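Protein STN1 (Saccharomyces cerevisiae, PDB 3KEY) regulates telomere length and protects chromosome ends, restraining telomerase loading through Cdc13, with this C-terminal fragment comprising its two winged helix-turn-helix domains. Local coordinates at residues S55-S58 with L59-E62; T86-L89 with L90-K93; E100-I103 with S104-M107. All blocks are in the same frame, centred on the assembly; numbering follows the deposited sequence.

Contact 1: S55-S58 with L59-E62; sequences SFDS and LEKE
Leu59 N, Glu60 N, Lys61 N and Glu62 N donate in turn to the carbonyls of Ser55, Phe56, Asp57 and Ser58, the i to i+4 bonding of the first turns of helix 56-73. The opening turn has few upstream carbonyls to draw on, and Ser55, the N-cap, makes good part of this: its OG accepts from Ser58 N at 3.1 Å, with an N-H...O angle of 145°. Its carbonyl serves the next amide, that of Leu59, at 3.0 Å.

Phe56 swings its ring beside its own carbonyl carbon (chi1 -162°), which brings the CD2-CE2 side of the ring obliquely to Glu60. CD2 of Phe56 lies 3.7 Å from CD of Glu60, and CE2 of Phe56 is 3.6 Å from OE2 of Glu60. Ring and carboxylate planes are inclined by 47°, so the two groups neither stack nor meet at right angles. That carboxylate is largely withdrawn from solvent, yet OE2 is paired by a salt bridge to Arg34 and a hydrogen bond with Thr38, which would favour its charged form.

One residue further round, Lys61 runs fully extended past the Asp57 carboxylate, and its NZ forms a weak salt bridge to Asp57 OD1 at 3.4 Å. The lysine chain crosses the acid obliquely, its CE methylene touching that oxygen as closely as the ammonium does. Asp57 OD2 and Glu60 OE1 stand 4.4 Å apart, a like-charge approach that the lysine and Arg34 probably offset.

Towards helix 31-47, Phe56 rests on Ala41, Leu59 on Phe45 and Glu60 on Val37 and Ala41, while Glu60 and Lys61 also touch Tyr28 of helix 24-28.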
loop_
_atom_site.group_PDB
_atom_site.type_symbol
_atom_site.label_atom_id
_atom_site.label_comp_id
_atom_site.label_asym_id
_atom_site.label_seq_id
_atom_site.Cartn_x
_atom_site.Cartn_y
_atom_site.Cartn_z
ATOM N N SER A 55 3.109 -5.489 -28.579
ATOM C CA SER A 55 3.290 -4.047 -28.690
ATOM C C SER A 55 3.535 -3.480 -27.296
ATOM O O SER A 55 3.076 -4.048 -26.299
ATOM C CB SER A 55 2.043 -3.405 -29.303
ATOM O OG SER A 55 0.927 -3.558 -28.446
ATOM N N PHE A 56 4.253 -2.366 -27.222
ATOM C CA PHE A 56 4.542 -1.760 -25.928
ATOM C C PHE A 56 3.239 -1.341 -25.236
ATOM O O PHE A 56 3.094 -1.478 -24.020
ATOM C CB PHE A 56 5.447 -0.539 -26.098
ATOM C CG PHE A 56 6.135 -0.119 -24.832
ATOM C CD1 PHE A 56 7.213 -0.845 -24.339
ATOM C CD2 PHE A 56 5.706 1.002 -24.131
ATOM C CE1 PHE A 56 7.857 -0.458 -23.165
ATOM C CE2 PHE A 56 6.342 1.399 -22.956
ATOM C CZ PHE A 56 7.421 0.666 -22.473
ATOM N N ASP A 57 2.298 -0.830 -26.025
ATOM C CA ASP A 57 1.009 -0.399 -25.502
ATOM C C ASP A 57 0.322 -1.589 -24.845
ATOM O O ASP A 57 -0.281 -1.473 -23.779
ATOM C CB ASP A 57 0.151 0.166 -26.641
ATOM C CG ASP A 57 -1.267 0.503 -26.203
ATOM O OD1 ASP A 57 -2.132 -0.402 -26.251
ATOM O OD2 ASP A 57 -1.516 1.665 -25.808
ATOM N N SER A 58 0.434 -2.745 -25.485
ATOM C CA SER A 58 -0.164 -3.951 -24.955
ATOM C C SER A 58 0.529 -4.301 -23.631
ATOM O O SER A 58 -0.120 -4.703 -22.660
ATOM C CB SER A 58 -0.000 -5.084 -25.965
ATOM O OG SER A 58 -1.042 -6.031 -25.831
ATOM N N LEU A 59 1.849 -4.137 -23.596
ATOM C CA LEU A 59 2.615 -4.431 -22.391
ATOM C C LEU A 59 2.243 -3.486 -21.250
ATOM O O LEU A 59 2.230 -3.897 -20.088
ATOM C CB LEU A 59 4.119 -4.348 -22.683
ATOM C CG LEU A 59 4.637 -5.442 -23.629
ATOM C CD1 LEU A 59 6.080 -5.157 -24.048
ATOM C CD2 LEU A 59 4.535 -6.784 -22.925
ATOM N N GLU A 60 1.947 -2.228 -21.581
ATOM C CA GLU A 60 1.558 -1.231 -20.581
ATOM C C GLU A 60 0.196 -1.564 -19.964
ATOM O O GLU A 60 0.003 -1.458 -18.748
ATOM C CB GLU A 60 1.493 0.171 -21.203
ATOM C CG GLU A 60 2.844 0.762 -21.594
ATOM C CD GLU A 60 2.713 2.148 -22.197
ATOM O OE1 GLU A 60 1.926 2.303 -23.151
ATOM O OE2 GLU A 60 3.395 3.084 -21.723
ATOM N N LYS A 61 -0.754 -1.957 -20.805
ATOM C CA LYS A 61 -2.074 -2.309 -20.311
ATOM C C LYS A 61 -1.986 -3.554 -19.433
ATOM O O LYS A 61 -2.717 -3.681 -18.454
ATOM C CB LYS A 61 -3.032 -2.498 -21.487
ATOM C CG LYS A 61 -3.371 -1.162 -22.134
ATOM C CD LYS A 61 -4.199 -1.285 -23.393
ATOM C CE LYS A 61 -4.542 0.107 -23.925
ATOM N NZ LYS A 61 -5.345 0.047 -25.179
ATOM N N GLU A 62 -1.064 -4.456 -19.763
ATOM C CA GLU A 62 -0.866 -5.663 -18.967
ATOM C C GLU A 62 -0.191 -5.299 -17.633
ATOM O O GLU A 62 -0.481 -5.899 -16.591
ATOM C CB GLU A 62 -0.006 -6.666 -19.740
ATOM C CG GLU A 62 0.425 -7.877 -18.938
ATOM C CD GLU A 62 1.170 -8.909 -19.781
ATOM O OE1 GLU A 62 1.753 -9.845 -19.190
ATOM O OE2 GLU A 62 1.165 -8.793 -21.030
#

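Contact 2: T86-L89 with L90-K93; sequences TFDL and LPLK
Asp88 OD1 accepts the backbone N-H of Leu90 at 3.1 Å, with an N-H...O angle of 155°, in a capping bond where strand 86-88 gives way to helix 90-108. The amide approaches from above the carboxylate, 54° out of its plane. Because CG of Asp88 lies opposite its own backbone N (chi1 -177°), the acid reaches forward along the chain to this amide. The same oxygen is 3.4 Å from CB of Leu90, and on the other branch OD2 comes within 3.6 Å of CD of Pro91, so the carboxylate spans the first two residues of the helix. Pro91, lacking an N-H, needs no acceptor in this turn.

The Leu89 carbonyl then takes the amide of Lys93 at 3.1 Å, the first full helical bond. Lys93 sends NZ back to the carbonyls of Leu17 and Met19, while Leu89 packs on Leu14, Leu17 and Ile22, and Leu92 on Met11 and Leu14. Backbone bonds from Phe87 to Ile22 and from Asp88 to Gly78 hold the strand centrally in its sheet. The arrangement is an Asx turn capping the start of a helix, here at the junction of the first and second winged helix-turn-helix regions.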
loop_
_atom_site.group_PDB
_atom_site.type_symbol
_atom_site.label_atom_id
_atom_site.label_comp_id
_atom_site.label_asym_id
_atom_site.label_seq_id
_atom_site.Cartn_x
_atom_site.Cartn_y
_atom_site.Cartn_z
ATOM N N THR A 86 -15.079 0.013 -11.462
ATOM C CA THR A 86 -14.836 1.128 -10.560
ATOM C C THR A 86 -14.244 0.592 -9.266
ATOM O O THR A 86 -14.758 -0.366 -8.680
ATOM C CB THR A 86 -16.138 1.895 -10.257
ATOM O OG1 THR A 86 -16.694 2.370 -11.484
ATOM C CG2 THR A 86 -15.866 3.080 -9.344
ATOM N N PHE A 87 -13.153 1.209 -8.823
ATOM C CA PHE A 87 -12.490 0.773 -7.599
ATOM C C PHE A 87 -12.895 1.597 -6.394
ATOM O O PHE A 87 -13.111 2.803 -6.489
ATOM C CB PHE A 87 -10.963 0.832 -7.758
ATOM C CG PHE A 87 -10.444 -0.018 -8.873
ATOM C CD1 PHE A 87 -10.168 0.538 -10.120
ATOM C CD2 PHE A 87 -10.275 -1.387 -8.695
ATOM C CE1 PHE A 87 -9.735 -0.255 -11.173
ATOM C CE2 PHE A 87 -9.842 -2.193 -9.744
ATOM C CZ PHE A 87 -9.572 -1.627 -10.987
ATOM N N ASP A 88 -13.004 0.917 -5.262
ATOM C CA ASP A 88 -13.356 1.541 -3.995
ATOM C C ASP A 88 -12.017 1.880 -3.337
ATOM O O ASP A 88 -11.184 0.995 -3.133
ATOM C CB ASP A 88 -14.132 0.536 -3.135
ATOM C CG ASP A 88 -14.598 1.121 -1.817
ATOM O OD1 ASP A 88 -14.414 2.334 -1.581
ATOM O OD2 ASP A 88 -15.163 0.354 -1.012
ATOM N N LEU A 89 -11.806 3.151 -3.015
ATOM C CA LEU A 89 -10.555 3.562 -2.399
ATOM C C LEU A 89 -10.660 3.688 -0.869
ATOM O O LEU A 89 -9.652 3.889 -0.177
ATOM C CB LEU A 89 -10.101 4.890 -3.010
ATOM C CG LEU A 89 -9.947 4.918 -4.534
ATOM C CD1 LEU A 89 -9.445 6.294 -4.968
ATOM C CD2 LEU A 89 -8.982 3.830 -4.987
ATOM N N LEU A 90 -11.876 3.552 -0.344
ATOM C CA LEU A 90 -12.094 3.676 1.099
ATOM C C LEU A 90 -11.336 2.657 1.948
ATOM O O LEU A 90 -10.886 2.974 3.048
ATOM C CB LEU A 90 -13.585 3.601 1.421
ATOM C CG LEU A 90 -14.412 4.801 0.958
ATOM C CD1 LEU A 90 -15.862 4.632 1.418
ATOM C CD2 LEU A 90 -13.820 6.079 1.531
ATOM N N PRO A 91 -11.200 1.413 1.464
ATOM C CA PRO A 91 -10.465 0.426 2.264
ATOM C C PRO A 91 -9.036 0.915 2.534
ATOM O O PRO A 91 -8.522 0.835 3.663
ATOM C CB PRO A 91 -10.473 -0.810 1.371
ATOM C CG PRO A 91 -11.804 -0.693 0.662
ATOM C CD PRO A 91 -11.856 0.778 0.305
ATOM N N LEU A 92 -8.410 1.422 1.473
ATOM C CA LEU A 92 -7.041 1.919 1.526
ATOM C C LEU A 92 -6.892 3.095 2.481
ATOM O O LEU A 92 -5.993 3.123 3.334
ATOM C CB LEU A 92 -6.585 2.340 0.124
ATOM C CG LEU A 92 -5.162 2.891 0.007
ATOM C CD1 LEU A 92 -4.174 1.878 0.567
ATOM C CD2 LEU A 92 -4.848 3.201 -1.452
ATOM N N LYS A 93 -7.771 4.076 2.327
ATOM C CA LYS A 93 -7.727 5.251 3.174
ATOM C C LYS A 93 -8.067 4.938 4.631
ATOM O O LYS A 93 -7.504 5.550 5.541
ATOM C CB LYS A 93 -8.651 6.321 2.602
ATOM C CG LYS A 93 -8.227 6.714 1.206
ATOM C CD LYS A 93 -9.079 7.810 0.611
ATOM C CE LYS A 93 -8.480 8.236 -0.714
ATOM N NZ LYS A 93 -9.130 9.455 -1.226
#

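Contact 3: E100-I103 with S104-M107; sequences EKRI and SVLM
Ser104 N, Val105 N, Leu106 N and Met107 N bond to the carbonyls of Glu100, Lys101, Arg102 and Ile103, four successive i to i+4 helical bonds within helix 90-108. They are uniform, running from 2.9 Å for Ser104 N to Glu100 O up to 3.0 Å for Met107 N to Ile103 O. Beyond the segment, the carbonyl of Met107 accepts from Tyr184 OH, tying this end of the helix to the C-terminal tail.

The side chains meet through carbon and sulfur. The Arg102 chain is bent, chi2 and chi3 both near 55°, and this lays its CD methylene against CD1 of Leu106 at 3.9 Å. Ile103 and Met107 run side by side in one direction, with the CG2 branch of Ile103 4.1 Å from SD of Met107. Val105 lodges CG1 between its own N and carbonyl carbon (chi1 66°), where that methyl presses on Arg102 O at 3.0 Å.

Ile103 lies on Cys142, Leu143 and Thr146 of helix 132-149, and Met107 reaches Thr146 and Tyr180. Leu106 faces Leu176 and Leu178 of strand 173-180. The chemistry thus divides by face: Glu100 and Lys101 turn to solvent without a side-chain link to the next turn, whereas Ile103, Leu106 and Met107 contribute apolar surface by which the helix packs within the second domain, against helix 132-149 and strand 173-180.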
loop_
_atom_site.group_PDB
_atom_site.type_symbol
_atom_site.label_atom_id
_atom_site.label_comp_id
_atom_site.label_asym_id
_atom_site.label_seq_id
_atom_site.Cartn_x
_atom_site.Cartn_y
_atom_site.Cartn_z
ATOM N N GLU A 100 -2.002 4.976 11.130
ATOM C CA GLU A 100 -1.534 6.246 11.693
ATOM C C GLU A 100 -1.923 6.391 13.171
ATOM O O GLU A 100 -1.111 6.813 13.996
ATOM C CB GLU A 100 -2.122 7.423 10.916
ATOM C CG GLU A 100 -1.467 7.705 9.582
ATOM C CD GLU A 100 -2.443 8.334 8.601
ATOM O OE1 GLU A 100 -3.335 9.087 9.053
ATOM O OE2 GLU A 100 -2.317 8.080 7.383
ATOM N N LYS A 101 -3.167 6.052 13.493
ATOM C CA LYS A 101 -3.649 6.142 14.869
ATOM C C LYS A 101 -2.932 5.147 15.773
ATOM O O LYS A 101 -2.552 5.482 16.897
ATOM C CB LYS A 101 -5.157 5.880 14.931
ATOM C CG LYS A 101 -6.010 7.000 14.348
ATOM C CD LYS A 101 -7.483 6.591 14.296
ATOM C CE LYS A 101 -8.361 7.680 13.684
ATOM N NZ LYS A 101 -9.762 7.194 13.467
ATOM N N ARG A 102 -2.756 3.918 15.286
ATOM C CA ARG A 102 -2.080 2.892 16.073
ATOM C C ARG A 102 -0.655 3.327 16.395
ATOM O O ARG A 102 -0.227 3.276 17.546
ATOM C CB ARG A 102 -2.059 1.559 15.318
ATOM C CG ARG A 102 -1.233 0.466 15.998
ATOM C CD ARG A 102 -1.649 0.300 17.444
ATOM N NE ARG A 102 -3.083 0.050 17.541
ATOM C CZ ARG A 102 -3.635 -1.158 17.609
ATOM N NH1 ARG A 102 -2.877 -2.251 17.605
ATOM N NH2 ARG A 102 -4.955 -1.269 17.659
ATOM N N ILE A 103 0.074 3.757 15.367
ATOM C CA ILE A 103 1.451 4.203 15.525
ATOM C C ILE A 103 1.510 5.381 16.505
ATOM O O ILE A 103 2.374 5.440 17.384
ATOM C CB ILE A 103 2.030 4.625 14.147
ATOM C CG1 ILE A 103 2.297 3.373 13.294
ATOM C CG2 ILE A 103 3.284 5.461 14.323
ATOM C CD1 ILE A 103 2.527 3.689 11.813
ATOM N N SER A 104 0.575 6.312 16.348
ATOM C CA SER A 104 0.518 7.487 17.203
ATOM C C SER A 104 0.374 7.127 18.691
ATOM O O SER A 104 1.113 7.645 19.532
ATOM C CB SER A 104 -0.635 8.396 16.763
ATOM O OG SER A 104 -0.764 9.503 17.639
ATOM N N VAL A 105 -0.563 6.244 19.016
ATOM C CA VAL A 105 -0.754 5.861 20.408
ATOM C C VAL A 105 0.436 5.062 20.954
ATOM O O VAL A 105 0.844 5.264 22.102
ATOM C CB VAL A 105 -2.062 5.047 20.618
ATOM C CG1 VAL A 105 -1.979 3.703 19.915
ATOM C CG2 VAL A 105 -2.299 4.837 22.105
ATOM N N LEU A 106 0.999 4.168 20.142
ATOM C CA LEU A 106 2.150 3.377 20.587
ATOM C C LEU A 106 3.315 4.292 20.965
ATOM O O LEU A 106 3.983 4.074 21.978
ATOM C CB LEU A 106 2.597 2.389 19.498
ATOM C CG LEU A 106 1.685 1.170 19.286
ATOM C CD1 LEU A 106 2.191 0.325 18.114
ATOM C CD2 LEU A 106 1.639 0.337 20.575
ATOM N N MET A 107 3.553 5.315 20.154
ATOM C CA MET A 107 4.625 6.256 20.427
ATOM C C MET A 107 4.347 7.053 21.704
ATOM O O MET A 107 5.246 7.255 22.516
ATOM C CB MET A 107 4.809 7.209 19.245
ATOM C CG MET A 107 5.373 6.545 18.000
ATOM S SD MET A 107 5.729 7.752 16.706
ATOM C CE MET A 107 7.370 8.185 17.125
#

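In the fold
All three contacts are local and partly buried, but their settings differ. Contact 1, at the start of helix 56-73, belongs to the first winged helix-turn-helix domain and lies far out, about 24 Å from the chain's centre. Contact 3 is on the opposite side of that centre, in the second domain, about 41 Å from contact 1 between centres. Between them, contact 2 is the most central and shares helix 90-108 with contact 3, their centres about 22 Å apart. Contacts 1 and 2 sit at helix beginnings and use polar side chains as caps, contact 1 adding ion pairing; contact 3, in its helix's last turns, joins side chains through carbon and sulfur, an arginine's methylenes included.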